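Local coordinates for RabGDI protein (Plasmodium falciparum 3D7, PDB 3P1W) that probably acts as a Rab GDP-dissociation inhibitor, keeping Rab GTPases in the GDP-bound state and taking part in their cycling on and off membranes, at residues T28-C33 with G57-L62; A212-L217 with E231-Y236; I320-Q325 with I412-V417; I330-N335 with T404-F409; I363-F368 with G376-I381. All blocks are in the same frame, centred on the assembly; numbering follows the deposited sequence. Where two conformers were deposited one is given.

Contact 1. Residues T28-C33 with G57-L62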
# COMPACT_ATOMS: atom_id res chain seq x y z
N THR A 28 -5.37 11.13 11.53
CA THR A 28 -6.37 10.46 10.71
C THR A 28 -5.77 9.85 9.41
O THR A 28 -6.48 9.69 8.42
CB THR A 28 -7.60 11.36 10.42
OG1 THR A 28 -7.20 12.59 9.81
CG2 THR A 28 -8.36 11.69 11.78
N GLY A 29 -4.52 9.42 9.50
CA GLY A 29 -3.93 8.58 8.45
C GLY A 29 -4.80 7.35 8.33
O GLY A 29 -5.61 7.03 9.23
N LEU A 30 -4.67 6.67 7.20
CA LEU A 30 -5.48 5.51 6.88
C LEU A 30 -5.43 4.45 7.97
O LEU A 30 -6.49 3.96 8.41
CB LEU A 30 -5.05 4.92 5.52
CG LEU A 30 -5.38 5.80 4.31
CD1 LEU A 30 -4.78 5.16 3.05
CD2 LEU A 30 -6.89 6.01 4.17
N LYS A 31 -4.25 4.11 8.46
CA LYS A 31 -4.15 3.10 9.52
C LYS A 31 -4.95 3.48 10.78
O LYS A 31 -5.67 2.65 11.35
CB LYS A 31 -2.71 2.85 9.91
CG LYS A 31 -1.82 2.16 8.84
CD LYS A 31 -0.37 2.22 9.30
CE LYS A 31 0.59 1.60 8.35
NZ LYS A 31 1.96 1.49 8.92
N GLU A 32 -4.82 4.73 11.20
CA GLU A 32 -5.55 5.24 12.38
C GLU A 32 -7.07 5.15 12.19
O GLU A 32 -7.82 4.76 13.10
CB GLU A 32 -5.14 6.66 12.69
CG GLU A 32 -3.84 6.78 13.52
CD GLU A 32 -2.55 6.52 12.71
OE1 GLU A 32 -2.57 6.74 11.49
OE2 GLU A 32 -1.53 6.11 13.32
N CYS A 33 -7.53 5.56 11.00
CA CYS A 33 -8.95 5.51 10.67
C CYS A 33 -9.50 4.07 10.69
O CYS A 33 -10.57 3.79 11.27
CB CYS A 33 -9.19 6.13 9.33
SG CYS A 33 -8.94 7.89 9.32
N GLY A 57 -3.76 12.68 7.31
CA GLY A 57 -2.35 12.75 7.69
C GLY A 57 -1.42 12.60 6.49
O GLY A 57 -1.57 13.33 5.48
N GLU A 58 -0.48 11.66 6.58
CA GLU A 58 0.49 11.42 5.49
C GLU A 58 -0.19 10.83 4.26
O GLU A 58 0.37 10.90 3.15
CB GLU A 58 1.62 10.49 5.97
CG GLU A 58 2.53 11.10 7.01
CD GLU A 58 3.37 12.24 6.47
OE1 GLU A 58 3.93 12.13 5.35
OE2 GLU A 58 3.49 13.25 7.17
N THR A 59 -1.37 10.23 4.45
CA THR A 59 -2.20 9.69 3.38
C THR A 59 -3.28 10.67 2.92
O THR A 59 -4.25 10.26 2.31
CB THR A 59 -2.81 8.33 3.79
OG1 THR A 59 -3.45 8.44 5.10
CG2 THR A 59 -1.69 7.24 3.87
N ALA A 60 -3.10 11.96 3.12
CA ALA A 60 -4.11 12.94 2.67
C ALA A 60 -4.31 12.95 1.17
O ALA A 60 -3.40 12.64 0.40
CB ALA A 60 -3.72 14.34 3.11
N SER A 61 -5.52 13.36 0.77
CA SER A 61 -5.91 13.56 -0.61
C SER A 61 -5.95 15.07 -0.91
O SER A 61 -6.60 15.81 -0.18
CB SER A 61 -7.31 12.97 -0.79
OG SER A 61 -7.75 13.11 -2.12
N LEU A 62 -5.27 15.52 -1.96
CA LEU A 62 -5.18 16.96 -2.29
C LEU A 62 -5.88 17.32 -3.62
O LEU A 62 -5.77 16.60 -4.61
CB LEU A 62 -3.72 17.40 -2.37
CG LEU A 62 -2.85 17.43 -1.09
CD1 LEU A 62 -2.89 16.12 -0.37
CD2 LEU A 62 -1.37 17.75 -1.45
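T59 meets L30 through both branches of its side chain, and these two residues dominate a small, buried contact of 178 Å². The hydroxyl OG1 takes the hydrogen bond of the L30 backbone N at 3.0 Å, with a bent N-H...O angle of 146°. Rotation about chi1 (50°) sets OG1 between the backbone N and carbonyl carbon of T59, and the methyl CG2 is then directed across the leucine chain. CG2 packs on L30 CD1 at 3.8 Å, while T59 CB lies 3.6 Å from L30 CG, so one threonine supplies a polar grip on the main chain and an apolar surface for the branch next to it. The same hydroxyl also bonds the carbonyl O of G56; OG1 thus has two partners, which should limit its rotation.

The segment 28-33 is the turn between strand 20-26 and helix 30-41, part of the beta-alpha-beta unit completed by strand 46-49, consistent with the Rossmann-like dinucleotide-binding fold to which the GDI family is related. G29 occupies the N-cap, and its carbonyl O receives the first helical bond from C33 N. L30 N, in the first turn, has no carbonyl one turn earlier within the helix, and T59 fills that role from a different loop.

G57 completes the contact by backbone alone, its N 4.0 Å from G29 N; its positive phi (49°) favours glycine. T28, alongside, sends OG1 to D50 and to G56 N, tying the turn to the end of the second strand. L30 also packs on I258 and P259 of helix 257-268.

Contact 2. Residues A212-L217 with E231-Y236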
# COMPACT_ATOMS: atom_id res chain seq x y z
N ALA A 212 5.95 -9.81 -8.18
CA ALA A 212 4.76 -9.25 -8.82
C ALA A 212 3.48 -10.09 -8.69
O ALA A 212 2.40 -9.61 -9.01
CB ALA A 212 5.06 -8.96 -10.33
N VAL A 213 3.62 -11.35 -8.28
CA VAL A 213 2.45 -12.25 -8.12
C VAL A 213 2.30 -12.62 -6.63
O VAL A 213 1.24 -12.40 -6.05
CB VAL A 213 2.53 -13.49 -9.05
CG1 VAL A 213 1.30 -14.41 -8.87
CG2 VAL A 213 2.61 -13.04 -10.50
N ALA A 214 3.36 -13.15 -6.01
CA ALA A 214 3.38 -13.36 -4.56
C ALA A 214 3.50 -12.04 -3.76
O ALA A 214 3.25 -12.01 -2.54
CB ALA A 214 4.50 -14.32 -4.18
N LEU A 215 3.91 -10.97 -4.44
CA LEU A 215 3.95 -9.60 -3.87
C LEU A 215 4.90 -9.44 -2.68
O LEU A 215 4.68 -8.61 -1.77
CB LEU A 215 2.54 -9.10 -3.55
CG LEU A 215 1.63 -9.03 -4.78
CD1 LEU A 215 0.21 -8.66 -4.33
CD2 LEU A 215 2.14 -8.05 -5.89
N TYR A 216 5.99 -10.19 -2.74
CA TYR A 216 7.03 -10.06 -1.74
C TYR A 216 7.96 -8.88 -2.09
O TYR A 216 8.00 -8.41 -3.22
CB TYR A 216 7.86 -11.32 -1.68
CG TYR A 216 7.22 -12.53 -1.02
CD1 TYR A 216 6.81 -12.49 0.32
CD2 TYR A 216 7.11 -13.74 -1.71
CE1 TYR A 216 6.26 -13.64 0.94
CE2 TYR A 216 6.57 -14.87 -1.10
CZ TYR A 216 6.15 -14.82 0.22
OH TYR A 216 5.63 -15.95 0.79
N LEU A 217 8.72 -8.45 -1.09
CA LEU A 217 9.64 -7.31 -1.19
C LEU A 217 11.07 -7.71 -1.50
O LEU A 217 11.88 -6.89 -1.89
CB LEU A 217 9.62 -6.55 0.13
CG LEU A 217 8.25 -6.18 0.70
CD1 LEU A 217 8.42 -5.12 1.78
CD2 LEU A 217 7.29 -5.69 -0.38
N GLU A 231 0.17 -20.14 -1.25
CA GLU A 231 -1.10 -19.51 -0.85
C GLU A 231 -1.22 -18.11 -1.44
O GLU A 231 -2.28 -17.71 -1.89
CB GLU A 231 -1.23 -19.43 0.68
CG GLU A 231 -1.48 -20.76 1.37
CD GLU A 231 -2.91 -21.26 1.23
OE1 GLU A 231 -3.65 -20.79 0.33
OE2 GLU A 231 -3.29 -22.14 2.02
N ARG A 232 -0.12 -17.38 -1.41
CA ARG A 232 -0.10 -16.01 -1.92
C ARG A 232 -0.27 -15.97 -3.43
O ARG A 232 -1.02 -15.15 -3.96
CB ARG A 232 1.20 -15.33 -1.50
CG ARG A 232 1.25 -15.02 -0.01
CD ARG A 232 2.62 -14.61 0.41
NE ARG A 232 2.95 -13.27 -0.05
CZ ARG A 232 2.64 -12.14 0.59
NH1 ARG A 232 1.98 -12.16 1.75
NH2 ARG A 232 3.00 -10.98 0.07
N ILE A 233 0.43 -16.85 -4.13
CA ILE A 233 0.29 -16.96 -5.59
C ILE A 233 -1.13 -17.37 -5.93
O ILE A 233 -1.77 -16.75 -6.77
CB ILE A 233 1.35 -17.91 -6.21
CG1 ILE A 233 2.74 -17.34 -5.98
CG2 ILE A 233 1.11 -18.07 -7.73
CD1 ILE A 233 3.88 -18.18 -6.54
N LYS A 234 -1.66 -18.38 -5.24
CA LYS A 234 -3.05 -18.77 -5.45
C LYS A 234 -4.02 -17.62 -5.19
O LYS A 234 -4.96 -17.42 -5.95
CB LYS A 234 -3.44 -19.98 -4.59
CG LYS A 234 -4.68 -20.69 -5.13
CD LYS A 234 -4.94 -22.02 -4.43
CE LYS A 234 -5.35 -21.82 -2.99
NZ LYS A 234 -6.45 -20.82 -2.84
N LEU A 235 -3.78 -16.87 -4.13
CA LEU A 235 -4.62 -15.72 -3.79
C LEU A 235 -4.63 -14.66 -4.88
O LEU A 235 -5.69 -14.11 -5.19
CB LEU A 235 -4.21 -15.10 -2.45
CG LEU A 235 -5.14 -14.01 -1.89
CD1 LEU A 235 -6.46 -14.59 -1.37
CD2 LEU A 235 -4.43 -13.23 -0.79
N TYR A 236 -3.46 -14.36 -5.45
CA TYR A 236 -3.38 -13.43 -6.57
C TYR A 236 -4.28 -13.95 -7.70
O TYR A 236 -5.14 -13.23 -8.25
CB TYR A 236 -1.94 -13.34 -7.06
CG TYR A 236 -1.68 -12.27 -8.07
CD1 TYR A 236 -1.19 -11.02 -7.69
CD2 TYR A 236 -1.91 -12.50 -9.42
CE1 TYR A 236 -0.96 -10.03 -8.62
CE2 TYR A 236 -1.66 -11.51 -10.36
CZ TYR A 236 -1.17 -10.28 -9.96
OH TYR A 236 -0.94 -9.29 -10.91
O HOH W 1 1.06 -7.50 -10.12
O HOH W 2 -0.32 -12.52 -3.74
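R232 reaches across from helix 226-243 to the chain leaving helix 203-213, where A214 and Y216 receive it. Its CB lies beside A214, with the methyl CB of that alanine 4.4 Å away. The chain then runs extended through chi2, which carries CD to 3.3 Å from Y216 OH. A bend at chi3 (73°) swings NE in over one face of the tyrosine ring, off centre toward the rim, where it also donates to A214 O at 2.8 Å. NH2 donates to that same oxygen, also at 2.8 Å, giving a side-on grip of two nitrogens on one acceptor. The guanidinium lies almost flat on the Y216 ring, the planes 17° apart and the cation-pi distance from CZ to the ring centroid 4.4 Å.

Farther along the helix, Y236 turns a ring face to V213 CA in a CH-pi contact, and V213 CG1 packs on I233 CG2. Two waters join the backbones: one links V213 O to R232 O, the other A212 O to Y236 OH.

E440 pairs with R232 NH2, and Y216 OH bonds T229. With a carboxylate, a carbonyl oxygen and an aromatic face all serving one guanidinium, its positive charge is probably well compensated beside the end of helix 203-213.

Contact 3. Residues I320-Q325 with I412-V417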
# COMPACT_ATOMS: atom_id res chain seq x y z
N ILE A 320 10.03 5.39 18.68
CA ILE A 320 10.22 5.10 17.26
C ILE A 320 11.69 5.08 16.91
O ILE A 320 12.53 5.69 17.58
CB ILE A 320 9.50 6.11 16.35
CG1 ILE A 320 9.92 7.55 16.68
CG2 ILE A 320 7.98 5.94 16.47
CD1 ILE A 320 9.15 8.60 15.92
N LYS A 321 11.98 4.36 15.82
CA LYS A 321 13.33 4.24 15.30
C LYS A 321 13.23 4.55 13.81
O LYS A 321 12.38 4.00 13.15
CB LYS A 321 13.77 2.81 15.51
CG LYS A 321 15.04 2.33 14.84
CD LYS A 321 15.40 0.92 15.36
CE LYS A 321 14.37 -0.17 14.92
NZ LYS A 321 14.49 -1.45 15.72
N LYS A 322 14.09 5.44 13.32
CA LYS A 322 14.17 5.72 11.90
C LYS A 322 14.94 4.59 11.19
O LYS A 322 16.06 4.21 11.61
CB LYS A 322 14.81 7.09 11.66
CG LYS A 322 14.98 7.49 10.19
CD LYS A 322 15.62 8.88 10.04
CE LYS A 322 16.25 9.09 8.64
NZ LYS A 322 16.42 10.57 8.23
N ILE A 323 14.34 4.02 10.15
CA ILE A 323 14.98 2.93 9.40
C ILE A 323 15.42 3.31 8.00
O ILE A 323 15.99 2.46 7.28
CB ILE A 323 14.09 1.66 9.31
CG1 ILE A 323 12.76 1.92 8.55
CG2 ILE A 323 13.85 1.09 10.69
CD1 ILE A 323 11.96 0.62 8.24
N GLY A 324 15.14 4.55 7.60
CA GLY A 324 15.42 5.00 6.24
C GLY A 324 14.51 6.14 5.80
O GLY A 324 13.95 6.86 6.64
N GLN A 325 14.44 6.34 4.49
CA GLN A 325 13.55 7.35 3.88
C GLN A 325 12.87 6.75 2.66
O GLN A 325 13.39 5.82 2.04
CB GLN A 325 14.35 8.59 3.44
CG GLN A 325 14.98 9.40 4.56
CD GLN A 325 15.48 10.74 4.11
OE1 GLN A 325 16.29 10.82 3.20
NE2 GLN A 325 15.02 11.80 4.75
N ILE A 412 10.07 13.61 0.01
CA ILE A 412 10.93 12.65 0.67
C ILE A 412 10.61 12.63 2.16
O ILE A 412 10.54 13.70 2.81
CB ILE A 412 12.41 12.98 0.44
CG1 ILE A 412 12.75 12.91 -1.05
CG2 ILE A 412 13.31 12.01 1.25
CD1 ILE A 412 14.11 13.60 -1.42
N SER A 413 10.32 11.45 2.68
CA SER A 413 9.86 11.31 4.07
C SER A 413 10.72 10.31 4.85
O SER A 413 11.16 9.28 4.30
CB SER A 413 8.40 10.84 4.09
OG SER A 413 7.53 11.74 3.41
N ASP A 414 10.91 10.57 6.15
CA ASP A 414 11.57 9.61 7.02
C ASP A 414 10.65 8.43 7.28
O ASP A 414 9.43 8.59 7.39
CB ASP A 414 12.00 10.26 8.35
CG ASP A 414 13.08 11.32 8.19
OD1 ASP A 414 13.93 11.25 7.29
OD2 ASP A 414 13.06 12.25 9.00
N LEU A 415 11.22 7.24 7.34
CA LEU A 415 10.52 6.01 7.67
C LEU A 415 10.84 5.61 9.10
O LEU A 415 12.02 5.39 9.44
CB LEU A 415 10.94 4.86 6.75
CG LEU A 415 10.61 4.99 5.26
CD1 LEU A 415 11.28 3.88 4.43
CD2 LEU A 415 9.07 5.00 5.06
N TYR A 416 9.78 5.54 9.92
CA TYR A 416 9.84 5.08 11.28
C TYR A 416 9.12 3.76 11.47
O TYR A 416 8.11 3.46 10.80
CB TYR A 416 9.20 6.08 12.23
CG TYR A 416 9.94 7.37 12.29
CD1 TYR A 416 11.12 7.48 13.02
CD2 TYR A 416 9.46 8.50 11.62
CE1 TYR A 416 11.80 8.69 13.11
CE2 TYR A 416 10.16 9.70 11.66
CZ TYR A 416 11.32 9.79 12.43
OH TYR A 416 12.02 10.99 12.51
N VAL A 417 9.66 2.98 12.39
CA VAL A 417 8.96 1.86 12.96
C VAL A 417 8.91 2.03 14.46
O VAL A 417 9.68 2.79 15.04
CB VAL A 417 9.62 0.51 12.58
CG1 VAL A 417 9.62 0.28 11.03
CG2 VAL A 417 11.04 0.37 13.17
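This is an antiparallel strand pairing near the surface, formed where strand 320-333 begins and strand 405-418 ends, within the large mixed sheet of the protein. K321 and V417 form a hydrogen-bonded pair, with K321 N to V417 O at 2.9 Å and the return bond at 3.0 Å. Farther on, the bonding slips by one residue: I323 N donates to L415 O, yet L415 N turns to G324 O, meeting it from above the carbonyl plane. L415 thus bonds two successive residues, and the slip brings Q325 opposite D414.

On the face carrying K322, Q325, D414 and Y416, the methyl CD1 of I320 sits over the Y416 ring, 3.9 Å from its centroid. I323 CD1 packs against V417 CG1 at 3.7 Å.

D414 OD1 gathers two donors. The extended K322 chain, its CG opposite the backbone N (chi1 179°), brings NZ to 2.7 Å from OD1, above the carboxylate plane. Q325 NE2 comes at 2.8 Å from the opposite face, nearly along the C-O axis, with its amide almost coplanar with the carboxylate. Gripping a single oxygen this way, with a lysine so near, probably restricts the rotation of the aspartate and favours its ionised form.

Contact 4. Residues I330-N335 with T404-F409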
# COMPACT_ATOMS: atom_id res chain seq x y z
N ILE A 330 5.02 12.39 -7.63
CA ILE A 330 3.76 12.49 -8.33
C ILE A 330 3.96 13.26 -9.63
O ILE A 330 4.47 14.39 -9.62
CB ILE A 330 2.70 13.20 -7.45
CG1 ILE A 330 2.43 12.37 -6.18
CG2 ILE A 330 1.41 13.49 -8.27
CD1 ILE A 330 1.70 13.11 -5.04
N CYS A 331 3.57 12.65 -10.76
CA CYS A 331 3.82 13.21 -12.08
C CYS A 331 2.50 13.35 -12.84
O CYS A 331 1.75 12.38 -12.97
CB CYS A 331 4.69 12.29 -12.91
SG CYS A 331 6.22 11.78 -12.13
N ILE A 332 2.22 14.55 -13.32
CA ILE A 332 1.09 14.77 -14.19
C ILE A 332 1.55 14.46 -15.60
O ILE A 332 2.53 15.05 -16.08
CB ILE A 332 0.58 16.22 -14.12
CG1 ILE A 332 -0.05 16.49 -12.74
CG2 ILE A 332 -0.48 16.47 -15.18
CD1 ILE A 332 -0.43 17.94 -12.51
N LEU A 333 0.83 13.55 -16.25
CA LEU A 333 1.08 13.17 -17.65
C LEU A 333 -0.05 13.61 -18.59
O LEU A 333 -1.20 13.74 -18.15
CB LEU A 333 1.23 11.65 -17.77
CG LEU A 333 2.12 10.91 -16.78
CD1 LEU A 333 2.16 9.40 -17.06
CD2 LEU A 333 3.49 11.49 -16.79
N SER A 334 0.30 13.84 -19.86
CA SER A 334 -0.64 14.18 -20.93
C SER A 334 -1.34 12.95 -21.52
O SER A 334 -2.35 13.08 -22.22
CB SER A 334 0.12 14.85 -22.10
OG SER A 334 1.11 15.78 -21.66
N ASN A 335 -0.77 11.77 -21.29
CA ASN A 335 -1.21 10.53 -21.92
C ASN A 335 -0.93 9.34 -21.01
O ASN A 335 -0.14 9.48 -20.07
CB ASN A 335 -0.47 10.33 -23.24
CG ASN A 335 -0.99 11.24 -24.33
OD1 ASN A 335 -2.17 11.17 -24.73
ND2 ASN A 335 -0.13 12.14 -24.80
N THR A 404 6.10 11.92 -21.71
CA THR A 404 6.24 13.33 -21.40
C THR A 404 5.60 13.65 -20.06
O THR A 404 4.41 13.40 -19.86
CB THR A 404 5.60 14.18 -22.49
OG1 THR A 404 6.30 13.93 -23.71
CG2 THR A 404 5.72 15.66 -22.13
N ILE A 405 6.39 14.19 -19.14
CA ILE A 405 5.89 14.56 -17.83
C ILE A 405 5.64 16.06 -17.80
O ILE A 405 6.55 16.85 -18.04
CB ILE A 405 6.89 14.18 -16.70
CG1 ILE A 405 7.12 12.66 -16.69
CG2 ILE A 405 6.41 14.72 -15.33
CD1 ILE A 405 8.41 12.20 -15.95
N GLU A 406 4.42 16.46 -17.46
CA GLU A 406 4.10 17.91 -17.43
C GLU A 406 4.62 18.59 -16.17
O GLU A 406 5.15 19.70 -16.23
CB GLU A 406 2.60 18.16 -17.54
CG GLU A 406 2.01 17.63 -18.82
CD GLU A 406 0.55 18.00 -19.04
OE1 GLU A 406 -0.07 18.67 -18.19
OE2 GLU A 406 0.02 17.58 -20.07
N GLU A 407 4.40 17.93 -15.04
CA GLU A 407 4.80 18.45 -13.73
C GLU A 407 5.18 17.31 -12.79
O GLU A 407 4.62 16.21 -12.89
CB GLU A 407 3.66 19.23 -13.07
CG GLU A 407 3.13 20.45 -13.84
CD GLU A 407 4.13 21.57 -13.98
OE1 GLU A 407 5.12 21.63 -13.21
OE2 GLU A 407 3.89 22.44 -14.86
N LYS A 408 6.10 17.60 -11.88
CA LYS A 408 6.56 16.67 -10.85
C LYS A 408 6.35 17.29 -9.47
O LYS A 408 6.66 18.47 -9.24
CB LYS A 408 8.04 16.36 -10.99
CG LYS A 408 8.40 15.47 -12.15
CD LYS A 408 9.92 15.42 -12.33
CE LYS A 408 10.30 14.81 -13.69
NZ LYS A 408 11.80 14.81 -13.88
N PHE A 409 5.85 16.50 -8.56
CA PHE A 409 5.67 16.90 -7.17
C PHE A 409 6.38 15.85 -6.28
O PHE A 409 5.90 14.74 -6.13
CB PHE A 409 4.19 16.96 -6.85
CG PHE A 409 3.37 17.78 -7.81
CD1 PHE A 409 3.02 19.07 -7.49
CD2 PHE A 409 2.97 17.26 -9.04
CE1 PHE A 409 2.25 19.85 -8.36
CE2 PHE A 409 2.23 18.03 -9.93
CZ PHE A 409 1.86 19.35 -9.58
O HOH W 3 2.55 12.22 -21.35
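A classic beta bulge shapes this antiparallel strand pairing: E406 and E407 both face I332 where strand 405-418 lies antiparallel to strand 320-333. I332 O accepts from E406 N at 2.7 Å, while I332 N donates to E407 O at 2.9 Å, so two residues of one strand answer to one of the other. Beyond the bulge the regular ladder resumes, and I330 and F409 exchange a reciprocal pair of backbone bonds. The chain turns a corner at E406.

Side chains then separate onto two faces. On that of I330, I332 and F409, the aromatic ring presents its edge: I332 CD1 touches CE2 at 3.7 Å, and I330 O lies in the ring plane near CD2. L67 of helix 64-71 packs on the same phenylalanine. On the opposite face C331 CB meets I405 CG2 at 3.8 Å, and L333 CD2 rests on I405 CG1 at a similar distance, with L399 and L402 closing over this apolar patch.

The polar business is done by E406. Its chain, extended beyond CG (chi2 -173°), carries the carboxylate past I332 to the end of strand 320-333. There OE2 forms a salt bridge with K377, and OE1 takes a hydrogen bond from Y81, so both oxygens are occupied. A water accepts weakly from S334 N and donates to T404 O at 2.7 Å, bridging the two segments beside the S334-E406 bond. In that bond S334 OG donates to E406 OE2 at 2.6 Å, on the anti lone pair directed away from OE1.

Contact 5. Residues I363-F368 with G376-I381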
# COMPACT_ATOMS: atom_id res chain seq x y z
N ILE A 363 5.40 1.99 -9.45
CA ILE A 363 4.72 3.08 -10.12
C ILE A 363 3.22 2.77 -10.18
O ILE A 363 2.84 1.71 -10.69
CB ILE A 363 5.21 3.33 -11.55
CG1 ILE A 363 6.73 3.39 -11.61
CG2 ILE A 363 4.52 4.55 -12.14
CD1 ILE A 363 7.35 3.58 -13.03
N ASN A 364 2.40 3.66 -9.62
CA ASN A 364 0.95 3.58 -9.80
C ASN A 364 0.47 4.66 -10.75
O ASN A 364 1.03 5.73 -10.78
CB ASN A 364 0.24 3.70 -8.47
CG ASN A 364 0.24 2.40 -7.72
OD1 ASN A 364 0.57 1.34 -8.30
ND2 ASN A 364 -0.10 2.44 -6.45
N LEU A 365 -0.55 4.34 -11.54
CA LEU A 365 -1.09 5.27 -12.50
C LEU A 365 -2.60 5.31 -12.27
O LEU A 365 -3.23 4.24 -12.22
CB LEU A 365 -0.75 4.81 -13.93
CG LEU A 365 -1.22 5.56 -15.17
CD1 LEU A 365 -2.72 5.42 -15.42
CD2 LEU A 365 -0.81 7.04 -15.16
N VAL A 366 -3.13 6.53 -12.12
CA VAL A 366 -4.55 6.78 -12.02
C VAL A 366 -4.96 8.01 -12.80
O VAL A 366 -4.12 8.82 -13.20
CB VAL A 366 -4.98 6.89 -10.55
CG1 VAL A 366 -4.94 5.49 -9.87
CG2 VAL A 366 -4.07 7.87 -9.83
N SER A 367 -6.26 8.14 -13.06
CA SER A 367 -6.72 9.15 -14.00
C SER A 367 -8.18 9.49 -13.76
O SER A 367 -8.71 9.26 -12.67
CB SER A 367 -6.50 8.63 -15.44
OG SER A 367 -7.31 7.49 -15.70
N PHE A 368 -8.82 10.06 -14.78
CA PHE A 368 -10.25 10.35 -14.73
C PHE A 368 -11.09 9.11 -14.44
O PHE A 368 -12.16 9.23 -13.83
CB PHE A 368 -10.68 10.97 -16.05
CG PHE A 368 -12.15 11.28 -16.13
CD1 PHE A 368 -12.69 12.33 -15.39
CD2 PHE A 368 -12.99 10.51 -16.93
CE1 PHE A 368 -14.05 12.62 -15.47
CE2 PHE A 368 -14.35 10.79 -17.00
CZ PHE A 368 -14.88 11.84 -16.27
N GLY A 376 -8.41 13.45 -19.60
CA GLY A 376 -7.33 13.72 -20.55
C GLY A 376 -5.98 13.86 -19.85
O GLY A 376 -4.95 13.93 -20.50
N LYS A 377 -5.99 13.95 -18.53
CA LYS A 377 -4.73 13.97 -17.78
C LYS A 377 -4.61 12.70 -16.93
O LYS A 377 -5.60 12.04 -16.61
CB LYS A 377 -4.62 15.23 -16.90
CG LYS A 377 -4.63 16.57 -17.66
CD LYS A 377 -3.46 16.74 -18.63
CE LYS A 377 -3.64 17.99 -19.49
NZ LYS A 377 -2.75 18.03 -20.67
N TYR A 378 -3.37 12.36 -16.60
CA TYR A 378 -3.07 11.17 -15.82
C TYR A 378 -2.08 11.55 -14.72
O TYR A 378 -1.32 12.51 -14.86
CB TYR A 378 -2.44 10.08 -16.69
CG TYR A 378 -3.28 9.73 -17.89
CD1 TYR A 378 -4.01 8.56 -17.92
CD2 TYR A 378 -3.38 10.59 -18.98
CE1 TYR A 378 -4.80 8.24 -18.99
CE2 TYR A 378 -4.17 10.28 -20.06
CZ TYR A 378 -4.88 9.09 -20.06
OH TYR A 378 -5.67 8.75 -21.12
N ILE A 379 -2.08 10.74 -13.67
CA ILE A 379 -1.12 10.87 -12.58
C ILE A 379 -0.36 9.56 -12.39
O ILE A 379 -0.98 8.53 -12.13
CB ILE A 379 -1.84 11.25 -11.27
CG1 ILE A 379 -2.28 12.71 -11.32
CG2 ILE A 379 -0.91 11.12 -10.11
CD1 ILE A 379 -1.12 13.64 -11.20
N ALA A 380 0.97 9.61 -12.50
CA ALA A 380 1.82 8.46 -12.21
C ALA A 380 2.64 8.80 -10.97
O ALA A 380 3.25 9.85 -10.91
CB ALA A 380 2.76 8.14 -13.41
N ILE A 381 2.64 7.89 -10.00
CA ILE A 381 3.32 8.09 -8.74
C ILE A 381 4.41 7.04 -8.61
O ILE A 381 4.14 5.85 -8.47
CB ILE A 381 2.35 8.01 -7.56
CG1 ILE A 381 1.13 8.93 -7.82
CG2 ILE A 381 3.10 8.37 -6.25
CD1 ILE A 381 -0.08 8.28 -8.54
O HOH W 4 -7.81 10.98 -17.84
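N364 and V366 pair with I381 and I379 in two rungs of reciprocal backbone bonds, the strands running 164° apart in direction as the arms of a beta hairpin. The bonds are even: I379 N meets V366 O at 2.8 Å. The longest, N364 N to I381 O, is 3.0 Å.

L365 reaches across with its CD2 branch. Its CG stands opposite the backbone N (chi1 178°), and CD2 swings over the neighbouring strand, meeting Y378 CB at 3.8 Å and A380 CB at 4.1 Å. CD1 lies at the edge of the Y378 ring. Next along, S367 CB approaches Y378 CD1 at 3.5 Å, while the serine OG bonds the carbonyl O of N344. I363 CG2 extends the apolar row beside A380. On the other face V366 CG2 packs on I381 CD1 at 4.2 Å, next to N364, whose amide ND2 bonds the carbonyl oxygens of S437 and P93 and so fastens the strand to two loops.

Toward the turn the direct ladder gives way to a water, which accepts from G376 N and donates to K377 O at 2.7 Å. It also accepts weakly from F368 N at 3.4 Å, and so joins the two segments.

The hairpin sits inside the large mixed sheet. Strand 346-350 flanks 361-367 through bonds of I363 with I348 and of L365 with C346, whereas strand 320-333 lies along the far side of 378-385, where I330 packs against I381.

In the fold
Contacts 3 and 4 are two ends of one strand pairing, 320-333 with 405-418, their centres about 27 Å apart; contact 4 is nested within the chain loop closed by contact 3. Contact 5 adds the next strands of the same sheet and lies about 9 Å from contact 4 between centres. The two share probable backbone bonds, L333 N to Y378 O and C331 N to A380 O, each 2.8 Å. Contact 1, in the Rossmann-like part, touches contact 3 lightly, E58 OE1 lying 4.1 Å from S413 OG. Contact 2, among helices, is remote, its centre about 26 Å from those of contacts 1 and 3 and on the opposite side of the chain's centre from contact 1.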